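Local coordinates for protein PppA (PDB 6JKV) that regulates the type VI secretion system of Pseudomonas aeruginosa and probably acts as a manganese-dependent protein serine/threonine phosphatase, at residues Ala236-Leu241 with Ile254-Val259. Sequence-based numbering, arbitrary orientation.
Sequences AVVRSL and ITALVV
In the alpha-beta-beta-alpha sandwich of the PP2C fold, Val-237, Val-238 and Leu-241 of helix 234-247 pack on Ala-256 and Val-258 of strand 254-261, on the helix-covered face of one sheet. The two segments run nearly antiparallel, at 156°, with axes 7.7 Å apart at closest approach. The contact is buried, and the side chains that meet across it are all apolar.

Val-238 points toward the strand, in register with Ala-256. Its CG1 sits 3.5 Å from Val-258 CG2 and also 3.5 Å from the backbone N of Val-258, so one methyl touches both side chain and main chain. The side chains of Val-238 and Val-258 lie alongside each other, pointing opposite ways. Val-238 CB is 4.2 Å from Ala-256 CB. The small alanine side chain is consistent with the close approach here, where the CA atoms of Val-238 and Ala-256 are 5.4 Å apart. One helical turn on, Leu-241 reaches the same alanine from another side, with CD1 4.0 Å from Ala-256 CB.

Leu-257 points to the other face, where it meets Trp-57 and Val-59 of the second sheet. The strand is therefore covered on both faces. Leu-225, Val-228 and Leu-229 of helix 222-229 extend the apolar layer beside Val-237, Leu-241 and Val-258. Just before the strand, Asp-252 binds manganese, and the side chain of Ile-254 lies about 8 Å from a bound manganese ion.

The side chain of Val-237 is set roughly perpendicular to that of Val-258. Its CG1, anti to the backbone N (chi1 162°), touches Val-258 CG2 at 3.6 Å.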
loop_
_atom_site.group_PDB
_atom_site.type_symbol
_atom_site.label_atom_id
_atom_site.label_comp_id
_atom_site.label_asym_id
_atom_site.label_seq_id
_atom_site.Cartn_x
_atom_site.Cartn_y
_atom_site.Cartn_z
ATOM N N ALA A 236 -1.666 -7.580 16.549
ATOM C CA ALA A 236 -0.527 -7.215 17.421
ATOM C C ALA A 236 0.651 -6.774 16.550
ATOM O O ALA A 236 1.356 -5.846 16.957
ATOM C CB ALA A 236 -0.143 -8.365 18.320
ATOM N N VAL A 237 0.837 -7.401 15.386
ATOM C CA VAL A 237 2.007 -7.133 14.503
ATOM C C VAL A 237 1.905 -5.707 13.960
ATOM O O VAL A 237 2.870 -4.952 14.108
ATOM C CB VAL A 237 2.132 -8.182 13.384
ATOM C CG1 VAL A 237 3.015 -7.688 12.261
ATOM C CG2 VAL A 237 2.653 -9.505 13.904
ATOM N N VAL A 238 0.763 -5.328 13.382
ATOM C CA VAL A 238 0.595 -3.969 12.803
ATOM C C VAL A 238 0.754 -2.943 13.927
ATOM O O VAL A 238 1.422 -1.939 13.695
ATOM C CB VAL A 238 -0.735 -3.803 12.042
ATOM C CG1 VAL A 238 -0.771 -4.707 10.815
ATOM C CG2 VAL A 238 -1.951 -4.048 12.924
ATOM N N ARG A 239 0.189 -3.198 15.106
ATOM C CA ARG A 239 0.279 -2.244 16.244
ATOM C C ARG A 239 1.728 -2.142 16.725
ATOM O O ARG A 239 2.138 -1.040 17.136
ATOM C CB ARG A 239 -0.656 -2.646 17.387
ATOM C CG ARG A 239 -1.906 -1.785 17.449
ATOM C CD ARG A 239 -3.136 -2.609 17.699
ATOM N NE ARG A 239 -4.347 -1.867 17.381
ATOM C CZ ARG A 239 -5.111 -2.062 16.309
ATOM N NH1 ARG A 239 -4.797 -2.971 15.399
ATOM N NH2 ARG A 239 -6.191 -1.325 16.131
ATOM N N SER A 240 2.488 -3.241 16.695
ATOM C CA SER A 240 3.915 -3.244 17.111
ATOM C C SER A 240 4.752 -2.496 16.067
ATOM O O SER A 240 5.690 -1.767 16.455
ATOM C CB SER A 240 4.419 -4.629 17.334
ATOM O OG SER A 240 3.593 -5.314 18.260
ATOM N N LEU A 241 4.426 -2.649 14.784
ATOM C CA LEU A 241 5.144 -1.921 13.709
ATOM C C LEU A 241 4.958 -0.416 13.901
ATOM O O LEU A 241 5.972 0.316 13.906
ATOM C CB LEU A 241 4.619 -2.360 12.344
ATOM C CG LEU A 241 5.078 -3.734 11.867
ATOM C CD1 LEU A 241 4.241 -4.176 10.675
ATOM C CD2 LEU A 241 6.557 -3.709 11.515
ATOM N N ILE A 254 2.094 6.965 9.314
ATOM C CA ILE A 254 2.625 5.580 9.315
ATOM C C ILE A 254 1.432 4.635 9.311
ATOM O O ILE A 254 0.621 4.710 10.242
ATOM C CB ILE A 254 3.577 5.339 10.503
ATOM C CG1 ILE A 254 3.954 3.862 10.605
ATOM C CG2 ILE A 254 2.999 5.875 11.804
ATOM C CD1 ILE A 254 5.234 3.622 11.377
ATOM N N THR A 255 1.334 3.808 8.271
ATOM C CA THR A 255 0.251 2.812 8.129
ATOM C C THR A 255 0.872 1.439 7.877
ATOM O O THR A 255 1.836 1.354 7.090
ATOM C CB THR A 255 -0.718 3.199 7.008
ATOM O OG1 THR A 255 -1.177 4.523 7.275
ATOM C CG2 THR A 255 -1.893 2.246 6.913
ATOM N N ALA A 256 0.333 0.418 8.535
ATOM C CA ALA A 256 0.750 -0.984 8.359
ATOM C C ALA A 256 -0.504 -1.843 8.228
ATOM O O ALA A 256 -1.475 -1.630 8.981
ATOM C CB ALA A 256 1.622 -1.429 9.508
ATOM N N LEU A 257 -0.478 -2.748 7.259
ATOM C CA LEU A 257 -1.555 -3.735 7.028
ATOM C C LEU A 257 -0.891 -5.092 6.817
ATOM O O LEU A 257 -0.054 -5.212 5.893
ATOM C CB LEU A 257 -2.378 -3.304 5.814
ATOM C CG LEU A 257 -3.789 -3.876 5.735
ATOM C CD1 LEU A 257 -4.725 -2.923 4.992
ATOM C CD2 LEU A 257 -3.748 -5.234 5.058
ATOM N N VAL A 258 -1.226 -6.058 7.671
ATOM C CA VAL A 258 -0.608 -7.410 7.644
ATOM C C VAL A 258 -1.679 -8.420 7.246
ATOM O O VAL A 258 -2.805 -8.346 7.767
ATOM C CB VAL A 258 0.081 -7.766 8.973
ATOM C CG1 VAL A 258 0.401 -9.256 9.064
ATOM C CG2 VAL A 258 1.343 -6.940 9.142
ATOM N N VAL A 259 -1.318 -9.303 6.323
ATOM C CA VAL A 259 -2.176 -10.416 5.853
ATOM C C VAL A 259 -1.412 -11.715 6.102
ATOM O O VAL A 259 -0.207 -11.785 5.774
ATOM C CB VAL A 259 -2.546 -10.249 4.370
ATOM C CG1 VAL A 259 -3.479 -11.349 3.892
ATOM C CG2 VAL A 259 -3.165 -8.885 4.102
#